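Local coordinates for fiber protein (Raptor siadenovirus a, PDB 5FJL) that forms the trimeric head domain of the adenovirus fibre, the capsid spike that probably attaches the virion to receptors on the host cell, at residues A[44-49]-A[84-89]; A[98-103]-A[156-161]. One frame throughout, in Å; residues are numbered along the deposited sequence.

Interaction 1. Residues A[44-49]-A[84-89]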
loop_
_atom_site.group_PDB
_atom_site.type_symbol
_atom_site.label_atom_id
_atom_site.label_comp_id
_atom_site.label_asym_id
_atom_site.label_seq_id
_atom_site.Cartn_x
_atom_site.Cartn_y
_atom_site.Cartn_z
ATOM N N PHE A 44 -5.512 -7.408 21.534
ATOM C CA PHE A 44 -4.310 -8.153 21.878
ATOM C C PHE A 44 -3.493 -7.408 22.925
ATOM O O PHE A 44 -3.595 -6.159 23.026
ATOM C CB PHE A 44 -3.382 -8.368 20.666
ATOM C CG PHE A 44 -3.926 -9.285 19.607
ATOM C CD1 PHE A 44 -3.983 -10.629 19.823
ATOM C CD2 PHE A 44 -4.358 -8.783 18.379
ATOM C CE1 PHE A 44 -4.473 -11.485 18.852
ATOM C CE2 PHE A 44 -4.832 -9.636 17.397
ATOM C CZ PHE A 44 -4.885 -10.987 17.642
ATOM N N LEU A 45 -2.721 -8.137 23.712
ATOM C CA LEU A 45 -1.711 -7.603 24.623
ATOM C C LEU A 45 -0.332 -7.802 24.024
ATOM O O LEU A 45 -0.035 -8.891 23.510
ATOM C CB LEU A 45 -1.756 -8.283 26.007
ATOM C CG LEU A 45 -2.771 -7.766 27.052
ATOM C CD1 LEU A 45 -2.294 -6.481 27.680
ATOM C CD2 LEU A 45 -4.121 -7.588 26.489
ATOM N N THR A 46 0.509 -6.795 24.133
ATOM C CA THR A 46 1.921 -6.898 23.755
ATOM C C THR A 46 2.766 -7.315 24.972
ATOM O O THR A 46 2.277 -7.307 26.126
ATOM C CB THR A 46 2.459 -5.554 23.268
ATOM O OG1 THR A 46 2.401 -4.630 24.351
ATOM C CG2 THR A 46 1.638 -4.971 22.100
ATOM N N LYS A 47 4.030 -7.640 24.744
ATOM C CA LYS A 47 4.923 -8.089 25.840
ATOM C C LYS A 47 5.069 -7.059 26.917
ATOM O O LYS A 47 5.182 -7.438 28.088
ATOM C CB LYS A 47 6.289 -8.497 25.339
ATOM C CG LYS A 47 6.227 -9.785 24.566
ATOM C CD LYS A 47 7.604 -10.420 24.352
ATOM C CE LYS A 47 8.426 -9.689 23.346
ATOM N NZ LYS A 47 9.868 -10.103 23.401
ATOM N N SER A 48 5.037 -5.775 26.587
ATOM C CA SER A 48 5.220 -4.712 27.573
ATOM C C SER A 48 3.894 -4.364 28.263
ATOM O O SER A 48 3.865 -3.438 29.088
ATOM C CB SER A 48 5.822 -3.454 26.945
ATOM O OG SER A 48 4.920 -2.858 26.022
ATOM N N GLY A 49 2.817 -5.049 27.907
ATOM C CA GLY A 49 1.497 -4.777 28.483
ATOM C C GLY A 49 0.627 -3.788 27.760
ATOM O O GLY A 49 -0.432 -3.328 28.297
ATOM N N LEU A 84 -0.095 4.621 16.934
ATOM C CA LEU A 84 -0.061 3.423 17.716
ATOM C C LEU A 84 1.413 3.115 17.998
ATOM O O LEU A 84 2.193 2.893 17.060
ATOM C CB LEU A 84 -0.710 2.279 16.945
ATOM C CG LEU A 84 -1.034 1.037 17.705
ATOM C CD1 LEU A 84 -2.041 1.351 18.819
ATOM C CD2 LEU A 84 -1.642 0.071 16.691
ATOM N N THR A 85 1.794 3.078 19.271
ATOM C CA THR A 85 3.196 3.020 19.662
ATOM C C THR A 85 3.548 1.679 20.276
ATOM O O THR A 85 2.863 1.165 21.173
ATOM C CB THR A 85 3.509 4.152 20.652
ATOM O OG1 THR A 85 3.299 5.408 19.983
ATOM C CG2 THR A 85 4.935 4.090 21.203
ATOM N N PHE A 86 4.624 1.109 19.756
ATOM C CA PHE A 86 5.238 -0.105 20.291
ATOM C C PHE A 86 6.603 0.244 20.860
ATOM O O PHE A 86 7.316 1.101 20.318
ATOM C CB PHE A 86 5.407 -1.165 19.201
ATOM C CG PHE A 86 4.109 -1.654 18.646
ATOM C CD1 PHE A 86 3.394 -0.916 17.717
ATOM C CD2 PHE A 86 3.529 -2.811 19.129
ATOM C CE1 PHE A 86 2.160 -1.341 17.254
ATOM C CE2 PHE A 86 2.313 -3.267 18.650
ATOM C CZ PHE A 86 1.616 -2.543 17.718
ATOM N N LYS A 87 6.995 -0.434 21.914
ATOM C CA LYS A 87 8.311 -0.298 22.496
ATOM C C LYS A 87 9.260 -1.316 21.893
ATOM O O LYS A 87 8.821 -2.388 21.466
ATOM C CB LYS A 87 8.239 -0.560 24.013
ATOM C CG LYS A 87 7.352 0.415 24.750
ATOM C CD LYS A 87 7.406 0.163 26.267
ATOM C CE LYS A 87 8.759 0.553 26.912
ATOM N NZ LYS A 87 9.268 1.985 26.892
ATOM N N GLY A 88 10.567 -1.068 21.959
ATOM C CA GLY A 88 11.519 -2.121 21.611
ATOM C C GLY A 88 11.262 -3.455 22.308
ATOM O O GLY A 88 11.423 -4.532 21.723
ATOM N N ALA A 89 10.825 -3.373 23.562
ATOM C CA ALA A 89 10.506 -4.533 24.371
ATOM C C ALA A 89 9.364 -5.364 23.833
ATOM O O ALA A 89 9.206 -6.510 24.277
ATOM C CB ALA A 89 10.189 -4.109 25.792
HETATM O O HOH W 1 10.681 -8.132 25.785
#
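The methyl CG2 of T46 rests obliquely against the ring of F86, 3.9 Å from its CE2, and this is the buried end of the contact. T46 divides its side chain in two: with chi1 at 64° the hydroxyl turns away from the ring, where OG1 hydrogen-bonds to G50 N and D90 OD1, while the methyl is left for the phenyl group. I52, M161, I163 and L146 also touch F86, so T46 adds one methyl to a larger apolar cluster.

Residues 46–49 form a type I beta turn closed by G49 N to T46 O at 2.9 Å, the reversal between strands 38-45 and 51-59. CB and OG of S48 both rest near a single methylene of K87, with OG 3.9 Å from CD. S48 OG also hydrogen-bonds to D90 OD1, while D90 OD2 takes K87 N. K47 bends at chi3 (-73°), bringing its CE within 3.4 Å of A89 O. Its NZ hydrogen-bonds to F91 O, and one water accepts from K47 NZ at 3.2 Å while donating to A89 O at 2.7 Å.

With T46–F86 as its buried anchor, the turn is held to the end of strand 78-87 mainly by bridging polar groups: the D90 carboxylate, the water and the F91 carbonyl.

Interaction 2. Residues A[98-103]-A[156-161]; sequences DELLIP and ETIQYM
L100 and I158 reach toward each other tip to tip across the interior of the head domain. Both methyls of L100 straddle the end of I158: CD1 and CD2 each lie 3.9 Å from I158 CD1, so the isoleucine tip sits against the leucine fork. Beside this pair, I102 CD1 meets M161 CE at 4.0 Å, the two side chains slanting across one another. M161 is extended through chi2 and then bends at chi3 (75°), which swings its terminal methyl onto I102. F121 backs both L100 and M161, F91 touches L100 and I102, and F86 packs on I102 and M161.

The backbones stay well apart, the CA atoms of L100 and I158 being 10.4 Å from each other, and side chains alone bridge the gap. Partly exposed E99 takes no part in this contact; it packs on L79 of the second subunit, and R129 NH2 of that subunit hydrogen-bonds to D98 O. On the far segment T157 is exposed, and a classic beta bulge at Q159 and Y160 faces I122.

Four buried apolar side chains with no polar group among them imply that this link between the two layers of the beta sandwich rests on hydrophobic packing.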
loop_
_atom_site.group_PDB
_atom_site.type_symbol
_atom_site.label_atom_id
_atom_site.label_comp_id
_atom_site.label_asym_id
_atom_site.label_seq_id
_atom_site.Cartn_x
_atom_site.Cartn_y
_atom_site.Cartn_z
ATOM N N ASP A 98 15.370 -5.885 8.990
ATOM C CA ASP A 98 14.390 -5.673 7.900
ATOM C C ASP A 98 13.138 -6.577 7.984
ATOM O O ASP A 98 12.208 -6.478 7.161
ATOM C CB ASP A 98 15.075 -5.736 6.533
ATOM C CG ASP A 98 15.605 -7.092 6.195
ATOM O OD1 ASP A 98 15.213 -8.109 6.758
ATOM O OD2 ASP A 98 16.478 -7.124 5.284
ATOM N N GLU A 99 13.077 -7.423 9.014
ATOM C CA GLU A 99 11.924 -8.233 9.344
ATOM C C GLU A 99 11.795 -8.140 10.850
ATOM O O GLU A 99 12.764 -8.453 11.567
ATOM C CB GLU A 99 12.115 -9.729 9.025
ATOM C CG GLU A 99 12.333 -10.185 7.618
ATOM C CD GLU A 99 12.840 -11.649 7.543
ATOM O OE1 GLU A 99 13.186 -12.284 8.578
ATOM O OE2 GLU A 99 12.880 -12.168 6.422
ATOM N N LEU A 100 10.620 -7.770 11.339
ATOM C CA LEU A 100 10.397 -7.626 12.774
ATOM C C LEU A 100 9.168 -8.411 13.171
ATOM O O LEU A 100 8.167 -8.456 12.448
ATOM C CB LEU A 100 10.179 -6.143 13.088
ATOM C CG LEU A 100 11.303 -5.191 12.728
ATOM C CD1 LEU A 100 10.824 -3.768 12.905
ATOM C CD2 LEU A 100 12.482 -5.459 13.638
ATOM N N LEU A 101 9.210 -9.011 14.366
ATOM C CA LEU A 101 8.144 -9.856 14.888
ATOM C C LEU A 101 7.648 -9.327 16.219
ATOM O O LEU A 101 8.445 -9.113 17.118
ATOM C CB LEU A 101 8.651 -11.292 15.107
ATOM C CG LEU A 101 9.161 -12.035 13.878
ATOM C CD1 LEU A 101 9.431 -13.493 14.224
ATOM C CD2 LEU A 101 8.203 -11.996 12.721
ATOM N N ILE A 102 6.346 -9.131 16.341
ATOM C CA ILE A 102 5.731 -8.674 17.588
ATOM C C ILE A 102 4.798 -9.786 18.050
ATOM O O ILE A 102 3.713 -9.950 17.513
ATOM C CB ILE A 102 4.942 -7.357 17.343
ATOM C CG1 ILE A 102 5.867 -6.255 16.798
ATOM C CG2 ILE A 102 4.258 -6.918 18.633
ATOM C CD1 ILE A 102 5.136 -5.050 16.209
ATOM N N PRO A 103 5.205 -10.548 19.089
ATOM C CA PRO A 103 4.325 -11.608 19.565
ATOM C C PRO A 103 3.190 -11.032 20.407
ATOM O O PRO A 103 3.437 -10.100 21.199
ATOM C CB PRO A 103 5.275 -12.467 20.443
ATOM C CG PRO A 103 6.295 -11.531 20.865
ATOM C CD PRO A 103 6.524 -10.578 19.710
ATOM N N GLU A 156 21.096 -1.099 14.995
ATOM C CA GLU A 156 20.629 -0.203 16.064
ATOM C C GLU A 156 19.466 -0.862 16.757
ATOM O O GLU A 156 18.809 -1.724 16.202
ATOM C CB GLU A 156 20.160 1.134 15.525
ATOM C CG GLU A 156 21.235 1.959 14.856
ATOM C CD GLU A 156 20.680 3.176 14.199
ATOM O OE1 GLU A 156 20.327 4.142 14.921
ATOM O OE2 GLU A 156 20.615 3.226 12.957
ATOM N N THR A 157 19.233 -0.469 17.999
ATOM C CA THR A 157 18.137 -0.972 18.829
ATOM C C THR A 157 16.909 -0.067 18.695
ATOM O O THR A 157 17.012 1.160 18.759
ATOM C CB THR A 157 18.581 -1.008 20.300
ATOM O OG1 THR A 157 19.691 -1.926 20.387
ATOM C CG2 THR A 157 17.511 -1.453 21.238
ATOM N N ILE A 158 15.762 -0.708 18.495
ATOM C CA ILE A 158 14.496 0.027 18.492
ATOM C C ILE A 158 14.178 0.475 19.919
ATOM O O ILE A 158 14.105 -0.349 20.821
ATOM C CB ILE A 158 13.358 -0.847 17.970
ATOM C CG1 ILE A 158 13.604 -1.292 16.518
ATOM C CG2 ILE A 158 12.017 -0.144 18.107
ATOM C CD1 ILE A 158 12.662 -2.403 16.089
ATOM N N GLN A 159 13.979 1.784 20.085
ATOM C CA GLN A 159 13.372 2.318 21.287
ATOM C C GLN A 159 11.856 2.338 21.138
ATOM O O GLN A 159 11.142 1.815 21.991
ATOM C CB GLN A 159 13.945 3.699 21.610
ATOM C CG GLN A 159 15.462 3.726 21.738
ATOM C CD GLN A 159 16.012 2.912 22.889
ATOM O OE1 GLN A 159 15.387 2.762 23.920
ATOM N NE2 GLN A 159 17.193 2.331 22.684
ATOM N N TYR A 160 11.366 2.908 20.031
ATOM C CA TYR A 160 9.949 2.930 19.733
ATOM C C TYR A 160 9.699 2.708 18.256
ATOM O O TYR A 160 10.518 3.131 17.443
ATOM C CB TYR A 160 9.271 4.259 20.147
ATOM C CG TYR A 160 9.385 4.489 21.626
ATOM C CD1 TYR A 160 8.445 3.940 22.488
ATOM C CD2 TYR A 160 10.449 5.180 22.143
ATOM C CE1 TYR A 160 8.580 4.095 23.862
ATOM C CE2 TYR A 160 10.598 5.346 23.505
ATOM C CZ TYR A 160 9.655 4.801 24.348
ATOM O OH TYR A 160 9.795 4.936 25.743
ATOM N N MET A 161 8.549 2.101 17.971
ATOM C CA MET A 161 7.970 2.166 16.615
ATOM C C MET A 161 6.629 2.813 16.729
ATOM O O MET A 161 5.768 2.270 17.425
ATOM C CB MET A 161 7.819 0.777 15.997
ATOM C CG MET A 161 7.183 0.801 14.607
ATOM S SD MET A 161 6.832 -0.822 13.874
ATOM C CE MET A 161 5.408 -1.293 14.797
#

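Overall arrangement
Interaction 2 is core and interaction 1 is only partly buried, yet the two adjoin, their centres 11 Å apart. Strand 78-87 pairs antiparallel with strand 160-171, and two probable backbone hydrogen bonds, F86 O to M161 N and G88 N to Q159 O, tie 84-89 directly to 156-161. F86 is the shared element that joins the two contacts. Chemistry follows position. Where 44-49 turns at the surface, carboxylate, lysine and water accompany one buried apolar touch; between 98-103 and 156-161 the contact is made entirely by methyl groups, one of them a methionine's. No other chain of the trimer touches interaction 1, whereas interaction 2 borders the subunit interface.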